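Local coordinates for protein putative methyltransferase (Porphyromonas gingivalis, PDB 3LL7) that is a putative methyltransferase, probably moving a methyl group from S-adenosylmethionine to an acceptor that is not known, at residues K358-A363 against S381-G386; F340-I345 against L404-A409; K96-T101 against I119-N124; A130-I135 against I147-F152. One frame throughout, in Å; residues are numbered along the deposited sequence. Where two conformers were deposited one is given.

How the interactions relate
The four contacts form two pairs at opposite ends of the chain. Interactions 3 and 4, centred about 8 Å apart, share the parallel part of a mixed sheet in the methyltransferase-like domain: Tyr120 O meets Leu148 N and Glu122 O meets Gly150 N, both at 2.8 Å and probably hydrogen-bonded. Interactions 1 and 2, centred about 14 Å apart, lie in the THUMP-like domain and touch where Val360 CB packs on Leu405 CD1 at 4.1 Å. About 50 Å separates the centres of interactions 2 and 3. The likely cofactor end is at interaction 3; ethanediol and formic acid, probably from the crystallisation liquor, lie about 5 Å from the Thr101 and Asp99 side chains respectively.

Interaction 1: K358-A363 against S381-G386; sequences KVVPQA and SKMADG
Val360 and selenomethionine 383 (Met383) carry the apolar side of this contact, their side chains crossing at about a right angle, with Val360 CG1 3.9 Å from Met383 CE. Met383 leaves its backbone with CG anti to N (chi1 175°) and then bends at both following torsions. That hook brings the selenium against the other loop, where Met383 SE sits 3.7 Å from Gln362 CA and close to Val360 O as well. The pair does not stand alone: Met383 also packs on Leu356 and Leu391, and Val360 on Lys389.

Next along the chain the contact turns polar. Ala363 N donates to Ala384 O at 2.9 Å in a fairly straight bond (161° at the hydrogen), and Gln362 CA makes a CA-H...O contact with the same Ala384 O at 3.2 Å. The methyl of Ala384 lies against the start of the Gln362 side chain, CB to CB 3.9 Å. One water closes the rest, giving a proton to Pro361 O at 3.0 Å and accepting one from Ala384 N at 2.9 Å. Arg378, from the helix just before, reaches both loops, bonding to Ala363 O and Met383 O.

Residues 358-363 lead into strand 364-368, while 381-386 link helix 374-381 to strand 389-395. The loops therefore meet at the N-terminal ends of two parallel, neighbouring strands that helix 374-381 joins as a beta-alpha-beta crossover in the THUMP-like domain.

Interaction 2: F340-I345 against L404-A409; sequences FVLEEI and LLLRKA
The Phe340 ring carries the Leu406 side chain over one face: Leu406 CD1 is 3.9 Å from the ring centroid, only 18° off the normal, a CH-pi contact. At the ring's edge, near its plane, comes Arg407 O. The second flat group, the Arg407 guanidinium, has Val341 CG1 over one face, offset toward the rim, and Glu343 OE2 at its edge. Both belong to an antiparallel pair of strands, 337-347 and 401-408, in the sheet of the THUMP-like domain, interrupted here by a classic beta bulge.

Glu343 and Arg407 cross at about a right angle, with carboxylate and guanidinium planes 54° apart. Arg407 NH2 gives Glu343 OE2 a bond of 2.9 Å that lies in the guanidinium plane and meets the oxygen on its anti side. The other carboxylate oxygen, OE1, forms a salt bridge with Lys389, which leaves the glutamate between two positive groups.

On the opposite sheet face from Arg407, Leu342, Ile345, Leu404 and Leu406 build an apolar patch. Leu404 runs alongside Ile345, its CD2 3.6 Å from Ile345 CD1, and it meets Leu342 nearly at right angles, CD2 to CD1 3.9 Å. Ile290 packs on Leu342, Ile345 and Leu404.

Between Leu342 and Glu344 the register slips by one residue. Glu343 takes up the extra position with its CB directed toward strand 401-408, and Leu405 O accepts two backbone protons, from Glu343 N at 2.8 Å and, over a longer distance and from further off the carbonyl axis, from Glu344 N at 3.3 Å.

Interaction 3: K96-T101 against I119-N124; sequences KVVDLT and IYIERN
Ile121, Ile119 and Asp99 lose the most surface where these two parallel strands run side by side. Ile119 is held from both ends: its N donates to Val97 O at 2.9 Å and its O accepts from Asp99 N at 2.8 Å. Its side chain lies alongside that of Val98 and points the same way, with Ile119 CB 4.1 Å from Val98 CG2. Ile121 continues the row; its N bonds to Asp99 O at 2.9 Å, and its CD1 comes to 4.2 Å from Val98 CG1. Phe162 and Ile159 of helix 156-162 close over these apolar groups.

Asp99 faces the other side of the sheet, as does Tyr120, which packs against helix 125-138. With CG swung to the far side of the backbone N (chi1 -178°), the carboxylate turns on past the strand end, and OD1 accepts from Thr101 N at 3.2 Å, an Asx turn. Gly102 N is a further donor to that oxygen, which therefore pins the chain as it leaves the strand.

Beyond the last strand bond the backbones part, and a water links them by donating to Thr101 O and accepting from Arg123 N. Glu122 closes its own strand end, OE2 taking Asn124 N at 2.9 Å.

Strand 96-99, helix 106-112 and strand 117-122 make a beta-alpha-beta unit; the glycine-containing loop after the first strand and an acidic residue ending the second are consistent with the cofactor pocket of class I, Rossmann-like methyltransferases.

Interaction 4: A130-I135 against I147-F152; sequences AARHNI and ILTGDF
Ile147 fills the packed half of this helix-on-strand contact. Its CG2 and CD1 both press on the helix backbone, each 3.8 Å from Arg132 CA, and the CD1 end meets Ile135 tip to tip, 4.1 Å from Ile135 CB. Ala131 lends its methyl group more distantly. Inward from here Tyr120 touches Ala131, Ile135 and Ile147, and Phe108 and Ile109 back Ile135, so this half merges with the core between helix and sheet.

The other half lies toward solvent and is polar. Arg132 sets out beside its carbonyl carbon (chi1 -160°), slides past Ile147 in the opposite direction and bends at chi3, which lays the guanidinium edge against the strand. Two of its nitrogens grip one atom: NH2 reaches Ile147 O at 2.9 Å and NE reaches it by a longer, less straight bond of 3.3 Å, both from the same face of the carbonyl plane and well above it. NH2 also gives Thr149 OG1 a nearly straight bond of 2.9 Å (175°). A water then joins Arg132 NH1, at 3.0 Å, to Thr149 OG1.

Four bonds, counting the water, fix the rotation of the guanidinium. Across this contact its partners are neutral oxygens, so the positive charge would be expected to polarise the Ile147 carbonyl. Within this chain the strand pairs with 117-122 alone, so two arginine N-H groups probably serve a carbonyl no further strand takes up.

Interaction 1: K358-A363 against S381-G386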
loop_
_atom_site.group_PDB
_atom_site.type_symbol
_atom_site.label_atom_id
_atom_site.label_comp_id
_atom_site.label_asym_id
_atom_site.label_seq_id
_atom_site.Cartn_x
_atom_site.Cartn_y
_atom_site.Cartn_z
ATOM N N LYS A 358 7.308 -26.421 -27.658
ATOM C CA LYS A 358 8.237 -27.557 -27.642
ATOM C C LYS A 358 9.075 -27.603 -26.363
ATOM O O LYS A 358 9.466 -28.683 -25.928
ATOM C CB LYS A 358 9.195 -27.507 -28.838
ATOM C CG LYS A 358 8.477 -27.620 -30.184
ATOM C CD LYS A 358 9.448 -27.842 -31.300
ATOM C CE LYS A 358 10.542 -26.819 -31.361
ATOM N NZ LYS A 358 11.568 -27.339 -32.351
ATOM N N VAL A 359 9.335 -26.449 -25.766
ATOM C CA VAL A 359 10.276 -26.414 -24.646
ATOM C C VAL A 359 9.666 -26.704 -23.283
ATOM O O VAL A 359 10.338 -27.252 -22.413
ATOM C CB VAL A 359 11.096 -25.141 -24.614
ATOM C CG1 VAL A 359 11.854 -25.015 -25.916
ATOM C CG2 VAL A 359 10.238 -23.902 -24.322
ATOM N N VAL A 360 8.397 -26.346 -23.113
ATOM C CA VAL A 360 7.724 -26.536 -21.835
ATOM C C VAL A 360 6.222 -26.769 -22.055
ATOM O O VAL A 360 5.653 -26.172 -22.958
ATOM C CB VAL A 360 8.031 -25.329 -20.905
ATOM C CG1 VAL A 360 7.405 -24.048 -21.416
ATOM C CG2 VAL A 360 7.713 -25.660 -19.440
ATOM N N PRO A 361 5.589 -27.643 -21.249
ATOM C CA PRO A 361 4.173 -27.919 -21.542
ATOM C C PRO A 361 3.218 -26.771 -21.194
ATOM O O PRO A 361 2.152 -26.647 -21.802
ATOM C CB PRO A 361 3.859 -29.169 -20.714
ATOM C CG PRO A 361 4.919 -29.292 -19.733
ATOM C CD PRO A 361 6.130 -28.518 -20.189
ATOM N N GLN A 362 3.613 -25.926 -20.232
ATOM C CA GLN A 362 2.789 -24.813 -19.757
ATOM C C GLN A 362 3.702 -23.928 -18.895
ATOM O O GLN A 362 4.731 -24.414 -18.404
ATOM C CB GLN A 362 1.607 -25.332 -18.906
ATOM C CG GLN A 362 2.080 -26.172 -17.702
ATOM C CD GLN A 362 0.962 -26.759 -16.848
ATOM O OE1 GLN A 362 -0.172 -26.260 -16.804
ATOM N NE2 GLN A 362 1.280 -27.841 -16.181
ATOM N N ALA A 363 3.343 -22.663 -18.718
ATOM C CA ALA A 363 4.175 -21.741 -17.931
ATOM C C ALA A 363 3.474 -20.452 -17.566
ATOM O O ALA A 363 2.584 -20.014 -18.258
ATOM C CB ALA A 363 5.473 -21.395 -18.691
ATOM N N SER A 381 2.563 -17.505 -28.743
ATOM C CA SER A 381 3.180 -18.840 -28.576
ATOM C C SER A 381 2.168 -19.972 -28.320
ATOM O O SER A 381 2.537 -21.147 -28.386
ATOM C CB SER A 381 4.209 -18.820 -27.443
ATOM O OG SER A 381 3.589 -18.528 -26.196
ATOM N N LYS A 382 0.914 -19.620 -28.052
ATOM C CA LYS A 382 -0.142 -20.583 -27.669
ATOM C C LYS A 382 0.207 -21.362 -26.400
ATOM O O LYS A 382 -0.174 -22.516 -26.234
ATOM C CB LYS A 382 -0.511 -21.496 -28.857
ATOM C CG LYS A 382 -1.069 -20.669 -30.065
ATOM C CD LYS A 382 -1.289 -21.496 -31.355
ATOM C CE LYS A 382 -2.013 -22.769 -31.101
ATOM N NZ LYS A 382 -3.408 -22.526 -30.630
HETATM N N MSE A 383 0.887 -20.694 -25.471
HETATM C CA MSE A 383 1.407 -21.372 -24.292
HETATM C C MSE A 383 0.311 -21.514 -23.246
HETATM O O MSE A 383 -0.311 -20.546 -22.845
HETATM C CB MSE A 383 2.590 -20.568 -23.732
HETATM C CG MSE A 383 3.145 -21.106 -22.454
HETATM SE SE MSE A 383 3.896 -22.867 -22.708
HETATM C CE MSE A 383 5.098 -22.496 -24.179
ATOM N N ALA A 384 0.068 -22.729 -22.794
ATOM C CA ALA A 384 -0.895 -22.933 -21.708
ATOM C C ALA A 384 -0.364 -22.289 -20.428
ATOM O O ALA A 384 0.853 -22.273 -20.213
ATOM C CB ALA A 384 -1.096 -24.417 -21.495
ATOM N N ASP A 385 -1.262 -21.766 -19.597
ATOM C CA ASP A 385 -0.859 -21.244 -18.305
ATOM C C ASP A 385 -0.805 -22.378 -17.296
ATOM O O ASP A 385 -1.196 -23.514 -17.600
ATOM C CB ASP A 385 -1.789 -20.127 -17.835
ATOM C CG ASP A 385 -3.203 -20.592 -17.655
ATOM O OD1 ASP A 385 -3.450 -21.806 -17.840
ATOM O OD2 ASP A 385 -4.067 -19.745 -17.335
ATOM N N GLY A 386 -0.305 -22.066 -16.107
ATOM C CA GLY A 386 -0.183 -23.044 -15.049
ATOM C C GLY A 386 1.201 -23.653 -15.011
ATOM O O GLY A 386 2.108 -23.275 -15.785
HETATM O O HOH W 1 1.200 -25.018 -24.178
#

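Interaction 2: F340-I345 against L404-A409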
loop_
_atom_site.group_PDB
_atom_site.type_symbol
_atom_site.label_atom_id
_atom_site.label_comp_id
_atom_site.label_asym_id
_atom_site.label_seq_id
_atom_site.Cartn_x
_atom_site.Cartn_y
_atom_site.Cartn_z
ATOM N N PHE A 340 14.936 -17.661 -9.052
ATOM C CA PHE A 340 14.733 -18.736 -10.018
ATOM C C PHE A 340 16.056 -19.421 -10.328
ATOM O O PHE A 340 17.131 -18.822 -10.221
ATOM C CB PHE A 340 14.199 -18.207 -11.353
ATOM C CG PHE A 340 12.899 -17.434 -11.264
ATOM C CD1 PHE A 340 11.674 -18.084 -11.421
ATOM C CD2 PHE A 340 12.911 -16.041 -11.098
ATOM C CE1 PHE A 340 10.454 -17.367 -11.392
ATOM C CE2 PHE A 340 11.709 -15.299 -11.084
ATOM C CZ PHE A 340 10.475 -15.952 -11.215
ATOM N N VAL A 341 15.948 -20.665 -10.774
ATOM C CA VAL A 341 17.058 -21.358 -11.401
ATOM C C VAL A 341 16.858 -21.315 -12.881
ATOM O O VAL A 341 15.773 -21.629 -13.395
ATOM C CB VAL A 341 17.128 -22.816 -10.997
ATOM C CG1 VAL A 341 18.342 -23.478 -11.700
ATOM C CG2 VAL A 341 17.235 -22.925 -9.469
ATOM N N LEU A 342 17.908 -20.919 -13.578
ATOM C CA LEU A 342 17.872 -20.838 -15.051
ATOM C C LEU A 342 17.886 -22.260 -15.651
ATOM O O LEU A 342 18.777 -23.048 -15.335
ATOM C CB LEU A 342 19.093 -20.080 -15.570
ATOM C CG LEU A 342 18.895 -20.018 -17.099
ATOM C CD1 LEU A 342 18.115 -18.793 -17.654
ATOM C CD2 LEU A 342 20.088 -20.405 -17.921
ATOM N N GLU A 343 16.915 -22.571 -16.505
ATOM C CA GLU A 343 16.891 -23.901 -17.204
ATOM C C GLU A 343 17.334 -23.796 -18.656
ATOM O O GLU A 343 18.124 -24.626 -19.121
ATOM C CB GLU A 343 15.507 -24.553 -17.135
ATOM C CG GLU A 343 15.063 -24.813 -15.710
ATOM C CD GLU A 343 13.890 -25.772 -15.579
ATOM O OE1 GLU A 343 13.071 -25.920 -16.529
ATOM O OE2 GLU A 343 13.785 -26.373 -14.486
ATOM N N GLU A 344 16.792 -22.813 -19.368
ATOM C CA GLU A 344 17.177 -22.528 -20.773
ATOM C C GLU A 344 17.204 -21.034 -21.048
ATOM O O GLU A 344 16.415 -20.255 -20.474
ATOM C CB GLU A 344 16.210 -23.167 -21.788
ATOM C CG GLU A 344 15.988 -24.683 -21.674
ATOM C CD GLU A 344 17.235 -25.524 -21.995
ATOM O OE1 GLU A 344 18.133 -25.077 -22.758
ATOM O OE2 GLU A 344 17.320 -26.652 -21.469
ATOM N N ILE A 345 18.071 -20.640 -21.980
ATOM C CA ILE A 345 18.067 -19.281 -22.517
ATOM C C ILE A 345 17.955 -19.382 -24.035
ATOM O O ILE A 345 18.726 -20.121 -24.702
ATOM C CB ILE A 345 19.281 -18.400 -22.051
ATOM C CG1 ILE A 345 19.264 -17.026 -22.757
ATOM C CG2 ILE A 345 20.609 -19.136 -22.273
ATOM C CD1 ILE A 345 20.143 -15.914 -22.054
ATOM N N LEU A 404 13.913 -16.526 -21.192
ATOM C CA LEU A 404 14.477 -17.445 -20.184
ATOM C C LEU A 404 13.402 -18.393 -19.719
ATOM O O LEU A 404 12.286 -17.969 -19.381
ATOM C CB LEU A 404 15.012 -16.667 -18.967
ATOM C CG LEU A 404 15.870 -15.405 -19.222
ATOM C CD1 LEU A 404 16.251 -14.776 -17.850
ATOM C CD2 LEU A 404 17.135 -15.806 -20.017
ATOM N N LEU A 405 13.758 -19.676 -19.683
ATOM C CA LEU A 405 12.931 -20.706 -19.035
ATOM C C LEU A 405 13.476 -20.905 -17.630
ATOM O O LEU A 405 14.647 -21.228 -17.460
ATOM C CB LEU A 405 12.961 -22.029 -19.828
ATOM C CG LEU A 405 12.042 -23.097 -19.188
ATOM C CD1 LEU A 405 10.573 -22.600 -19.313
ATOM C CD2 LEU A 405 12.214 -24.442 -19.906
ATOM N N LEU A 406 12.613 -20.640 -16.639
ATOM C CA LEU A 406 13.000 -20.555 -15.219
ATOM C C LEU A 406 12.151 -21.505 -14.391
ATOM O O LEU A 406 10.986 -21.702 -14.700
ATOM C CB LEU A 406 12.745 -19.112 -14.708
ATOM C CG LEU A 406 13.437 -17.988 -15.507
ATOM C CD1 LEU A 406 13.014 -16.634 -14.956
ATOM C CD2 LEU A 406 14.952 -18.180 -15.439
ATOM N N ARG A 407 12.720 -22.084 -13.338
ATOM C CA ARG A 407 11.923 -22.707 -12.280
ATOM C C ARG A 407 12.200 -21.986 -10.953
ATOM O O ARG A 407 13.242 -21.390 -10.802
ATOM C CB ARG A 407 12.202 -24.214 -12.168
ATOM C CG ARG A 407 13.537 -24.588 -11.614
ATOM C CD ARG A 407 13.569 -26.094 -11.268
ATOM N NE ARG A 407 14.830 -26.401 -10.613
ATOM C CZ ARG A 407 15.965 -26.669 -11.255
ATOM N NH1 ARG A 407 17.081 -26.927 -10.564
ATOM N NH2 ARG A 407 15.991 -26.682 -12.589
ATOM N N LYS A 408 11.271 -22.035 -10.000
ATOM C CA LYS A 408 11.509 -21.452 -8.664
ATOM C C LYS A 408 12.736 -22.043 -7.978
ATOM O O LYS A 408 13.001 -23.230 -8.096
ATOM C CB LYS A 408 10.318 -21.673 -7.741
ATOM C CG LYS A 408 9.024 -21.110 -8.286
ATOM C CD LYS A 408 7.877 -21.815 -7.558
ATOM C CE LYS A 408 6.526 -21.316 -8.050
ATOM N NZ LYS A 408 5.487 -22.163 -7.404
ATOM N N ALA A 409 13.468 -21.214 -7.255
ATOM C CA ALA A 409 14.652 -21.668 -6.557
ATOM C C ALA A 409 14.326 -22.500 -5.297
ATOM O O ALA A 409 15.137 -23.343 -4.895
ATOM C CB ALA A 409 15.553 -20.490 -6.227
#

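Interaction 3: K96-T101 against I119-N124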
loop_
_atom_site.group_PDB
_atom_site.type_symbol
_atom_site.label_atom_id
_atom_site.label_comp_id
_atom_site.label_asym_id
_atom_site.label_seq_id
_atom_site.Cartn_x
_atom_site.Cartn_y
_atom_site.Cartn_z
ATOM N N LYS A 96 0.573 10.531 22.060
ATOM C CA LYS A 96 -0.602 11.271 21.598
ATOM C C LYS A 96 -0.561 11.395 20.077
ATOM O O LYS A 96 0.496 11.676 19.506
ATOM C CB LYS A 96 -0.612 12.697 22.175
ATOM C CG LYS A 96 -0.774 12.820 23.693
ATOM C CD LYS A 96 -0.553 14.265 24.162
ATOM C CE LYS A 96 0.929 14.636 24.219
ATOM N NZ LYS A 96 1.202 15.875 25.033
ATOM N N VAL A 97 -1.707 11.198 19.421
ATOM C CA VAL A 97 -1.806 11.340 17.962
ATOM C C VAL A 97 -3.008 12.186 17.507
ATOM O O VAL A 97 -4.041 12.209 18.149
ATOM C CB VAL A 97 -1.850 9.948 17.236
ATOM C CG1 VAL A 97 -0.523 9.184 17.434
ATOM C CG2 VAL A 97 -3.031 9.126 17.723
ATOM N N VAL A 98 -2.849 12.888 16.396
ATOM C CA VAL A 98 -3.966 13.538 15.727
ATOM C C VAL A 98 -4.013 12.970 14.308
ATOM O O VAL A 98 -2.993 12.938 13.635
ATOM C CB VAL A 98 -3.795 15.085 15.675
ATOM C CG1 VAL A 98 -4.916 15.757 14.860
ATOM C CG2 VAL A 98 -3.778 15.669 17.081
ATOM N N ASP A 99 -5.190 12.517 13.877
ATOM C CA ASP A 99 -5.432 12.126 12.489
ATOM C C ASP A 99 -6.308 13.191 11.819
ATOM O O ASP A 99 -7.489 13.321 12.152
ATOM C CB ASP A 99 -6.133 10.766 12.485
ATOM C CG ASP A 99 -6.402 10.230 11.093
ATOM O OD1 ASP A 99 -6.365 10.973 10.089
ATOM O OD2 ASP A 99 -6.650 9.009 11.014
ATOM N N LEU A 100 -5.721 13.929 10.877
ATOM C CA LEU A 100 -6.327 15.120 10.276
ATOM C C LEU A 100 -7.366 14.824 9.221
ATOM O O LEU A 100 -8.189 15.707 8.890
ATOM C CB LEU A 100 -5.259 15.998 9.631
ATOM C CG LEU A 100 -4.155 16.601 10.502
ATOM C CD1 LEU A 100 -3.263 17.453 9.606
ATOM C CD2 LEU A 100 -4.678 17.434 11.682
ATOM N N THR A 101 -7.296 13.642 8.627
ATOM C CA THR A 101 -8.044 13.384 7.410
ATOM C C THR A 101 -9.118 12.324 7.621
ATOM O O THR A 101 -9.967 12.110 6.751
ATOM C CB THR A 101 -7.102 13.007 6.243
ATOM O OG1 THR A 101 -6.042 12.166 6.727
ATOM C CG2 THR A 101 -6.496 14.274 5.626
ATOM N N ILE A 119 -6.882 12.319 18.674
ATOM C CA ILE A 119 -7.954 13.128 18.095
ATOM C C ILE A 119 -8.106 12.716 16.637
ATOM O O ILE A 119 -7.139 12.699 15.880
ATOM C CB ILE A 119 -7.634 14.662 18.184
ATOM C CG1 ILE A 119 -7.440 15.085 19.648
ATOM C CG2 ILE A 119 -8.733 15.488 17.485
ATOM C CD1 ILE A 119 -7.074 16.586 19.862
ATOM N N TYR A 120 -9.333 12.378 16.258
ATOM C CA TYR A 120 -9.664 11.984 14.910
ATOM C C TYR A 120 -10.493 13.142 14.389
ATOM O O TYR A 120 -11.374 13.641 15.107
ATOM C CB TYR A 120 -10.503 10.703 14.989
ATOM C CG TYR A 120 -11.412 10.409 13.807
ATOM C CD1 TYR A 120 -11.129 9.360 12.949
ATOM C CD2 TYR A 120 -12.593 11.135 13.595
ATOM C CE1 TYR A 120 -11.977 9.047 11.865
ATOM C CE2 TYR A 120 -13.447 10.833 12.517
ATOM C CZ TYR A 120 -13.113 9.777 11.653
ATOM O OH TYR A 120 -13.940 9.444 10.598
ATOM N N ILE A 121 -10.212 13.583 13.174
ATOM C CA ILE A 121 -10.926 14.702 12.551
ATOM C C ILE A 121 -11.346 14.296 11.150
ATOM O O ILE A 121 -10.520 13.809 10.365
ATOM C CB ILE A 121 -10.026 15.995 12.465
ATOM C CG1 ILE A 121 -9.500 16.365 13.861
ATOM C CG2 ILE A 121 -10.833 17.139 11.831
ATOM C CD1 ILE A 121 -8.577 17.611 13.947
ATOM N N GLU A 122 -12.623 14.460 10.821
ATOM C CA GLU A 122 -13.129 14.078 9.506
ATOM C C GLU A 122 -14.102 15.121 8.987
ATOM O O GLU A 122 -15.070 15.470 9.678
ATOM C CB GLU A 122 -13.821 12.708 9.602
ATOM C CG GLU A 122 -14.790 12.363 8.470
ATOM C CD GLU A 122 -14.098 12.277 7.096
ATOM O OE1 GLU A 122 -12.972 11.734 6.982
ATOM O OE2 GLU A 122 -14.672 12.787 6.119
ATOM N N ARG A 123 -13.818 15.634 7.785
ATOM C CA ARG A 123 -14.623 16.688 7.140
ATOM C C ARG A 123 -16.077 16.334 6.949
ATOM O O ARG A 123 -16.944 17.190 7.125
ATOM C CB ARG A 123 -14.043 17.061 5.766
ATOM C CG ARG A 123 -12.673 17.695 5.808
ATOM C CD ARG A 123 -12.212 18.155 4.403
ATOM N NE ARG A 123 -12.724 19.489 4.074
ATOM C CZ ARG A 123 -13.712 19.736 3.213
ATOM N NH1 ARG A 123 -14.308 18.738 2.566
ATOM N NH2 ARG A 123 -14.101 20.989 2.997
ATOM N N ASN A 124 -16.338 15.086 6.574
ATOM C CA ASN A 124 -17.664 14.651 6.168
ATOM C C ASN A 124 -18.480 14.147 7.358
ATOM O O ASN A 124 -18.152 13.132 7.940
ATOM C CB ASN A 124 -17.534 13.526 5.127
ATOM C CG ASN A 124 -18.868 13.113 4.560
ATOM O OD1 ASN A 124 -19.524 12.190 5.051
ATOM N ND2 ASN A 124 -19.293 13.806 3.530
HETATM O O HOH W 2 -11.304 14.658 6.406
#

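Interaction 4: A130-I135 against I147-F152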
loop_
_atom_site.group_PDB
_atom_site.type_symbol
_atom_site.label_atom_id
_atom_site.label_comp_id
_atom_site.label_asym_id
_atom_site.label_seq_id
_atom_site.Cartn_x
_atom_site.Cartn_y
_atom_site.Cartn_z
ATOM N N ALA A 130 -20.345 7.741 11.698
ATOM C CA ALA A 130 -20.088 6.295 11.751
ATOM C C ALA A 130 -18.841 6.006 12.620
ATOM O O ALA A 130 -18.816 5.047 13.418
ATOM C CB ALA A 130 -19.916 5.739 10.348
ATOM N N ALA A 131 -17.814 6.837 12.453
ATOM C CA ALA A 131 -16.565 6.685 13.189
ATOM C C ALA A 131 -16.770 6.909 14.664
ATOM O O ALA A 131 -16.191 6.226 15.505
ATOM C CB ALA A 131 -15.490 7.624 12.633
ATOM N N ARG A 132 -17.627 7.872 14.983
ATOM C CA ARG A 132 -17.977 8.164 16.342
ATOM C C ARG A 132 -18.618 6.919 16.992
ATOM O O ARG A 132 -18.415 6.661 18.174
ATOM C CB ARG A 132 -18.899 9.413 16.372
ATOM C CG ARG A 132 -18.979 10.129 17.689
ATOM C CD ARG A 132 -19.670 11.490 17.567
ATOM N NE ARG A 132 -18.753 12.490 17.029
ATOM C CZ ARG A 132 -18.921 13.072 15.844
ATOM N NH1 ARG A 132 -20.000 12.797 15.099
ATOM N NH2 ARG A 132 -18.027 13.943 15.414
ATOM N N HIS A 133 -19.367 6.139 16.213
ATOM C CA HIS A 133 -19.937 4.860 16.679
ATOM C C HIS A 133 -18.918 3.688 16.687
ATOM O O HIS A 133 -18.828 2.932 17.668
ATOM C CB HIS A 133 -21.138 4.496 15.791
ATOM C CG HIS A 133 -21.733 3.154 16.087
ATOM N ND1 HIS A 133 -22.709 2.961 17.044
ATOM C CD2 HIS A 133 -21.502 1.939 15.536
ATOM C CE1 HIS A 133 -23.047 1.681 17.074
ATOM N NE2 HIS A 133 -22.325 1.044 16.171
ATOM N N ASN A 134 -18.193 3.533 15.586
ATOM C CA ASN A 134 -17.314 2.383 15.352
ATOM C C ASN A 134 -16.049 2.419 16.183
ATOM O O ASN A 134 -15.625 1.382 16.742
ATOM C CB ASN A 134 -16.917 2.275 13.879
ATOM C CG ASN A 134 -18.088 1.897 12.983
ATOM O OD1 ASN A 134 -19.045 1.252 13.421
ATOM N ND2 ASN A 134 -17.998 2.265 11.728
ATOM N N ILE A 135 -15.422 3.597 16.249
ATOM C CA ILE A 135 -14.100 3.705 16.898
ATOM C C ILE A 135 -14.086 3.122 18.332
ATOM O O ILE A 135 -13.226 2.277 18.634
ATOM C CB ILE A 135 -13.468 5.140 16.759
ATOM C CG1 ILE A 135 -12.933 5.347 15.339
ATOM C CG2 ILE A 135 -12.370 5.373 17.812
ATOM C CD1 ILE A 135 -12.579 6.844 14.985
ATOM N N ILE A 147 -13.511 12.453 18.771
ATOM C CA ILE A 147 -13.884 12.203 17.392
ATOM C C ILE A 147 -14.629 13.454 16.877
ATOM O O ILE A 147 -15.756 13.734 17.278
ATOM C CB ILE A 147 -14.730 10.926 17.325
ATOM C CG1 ILE A 147 -13.915 9.730 17.873
ATOM C CG2 ILE A 147 -15.187 10.649 15.906
ATOM C CD1 ILE A 147 -14.774 8.594 18.423
ATOM N N LEU A 148 -13.967 14.223 16.017
ATOM C CA LEU A 148 -14.473 15.531 15.622
ATOM C C LEU A 148 -14.922 15.605 14.170
ATOM O O LEU A 148 -14.305 15.028 13.288
ATOM C CB LEU A 148 -13.392 16.600 15.852
ATOM C CG LEU A 148 -12.863 16.866 17.259
ATOM C CD1 LEU A 148 -11.662 17.785 17.149
ATOM C CD2 LEU A 148 -13.950 17.449 18.211
ATOM N N THR A 149 -16.003 16.343 13.928
ATOM C CA THR A 149 -16.478 16.576 12.576
ATOM C C THR A 149 -15.985 17.933 12.095
ATOM O O THR A 149 -16.070 18.921 12.830
ATOM C CB THR A 149 -18.011 16.572 12.530
ATOM O OG1 THR A 149 -18.483 15.279 12.932
ATOM C CG2 THR A 149 -18.563 16.937 11.102
ATOM N N GLY A 150 -15.497 17.974 10.852
ATOM C CA GLY A 150 -15.190 19.247 10.184
ATOM C C GLY A 150 -13.802 19.275 9.584
ATOM O O GLY A 150 -13.093 18.284 9.608
ATOM N N ASP A 151 -13.412 20.420 9.040
ATOM C CA ASP A 151 -12.062 20.543 8.485
ATOM C C ASP A 151 -11.092 20.861 9.616
ATOM O O ASP A 151 -11.362 21.741 10.443
ATOM C CB ASP A 151 -12.023 21.619 7.396
ATOM C CG ASP A 151 -10.726 21.573 6.577
ATOM O OD1 ASP A 151 -10.747 20.994 5.457
ATOM O OD2 ASP A 151 -9.683 22.065 7.064
ATOM N N PHE A 152 -9.953 20.162 9.648
ATOM C CA PHE A 152 -8.936 20.396 10.696
ATOM C C PHE A 152 -8.483 21.861 10.804
ATOM O O PHE A 152 -7.969 22.289 11.838
ATOM C CB PHE A 152 -7.717 19.479 10.486
ATOM C CG PHE A 152 -6.764 19.962 9.422
ATOM C CD1 PHE A 152 -5.674 20.769 9.761
ATOM C CD2 PHE A 152 -6.964 19.628 8.088
ATOM C CE1 PHE A 152 -4.784 21.251 8.784
ATOM C CE2 PHE A 152 -6.075 20.104 7.094
ATOM C CZ PHE A 152 -4.990 20.906 7.447
HETATM O O HOH W 3 -21.008 14.502 12.818
#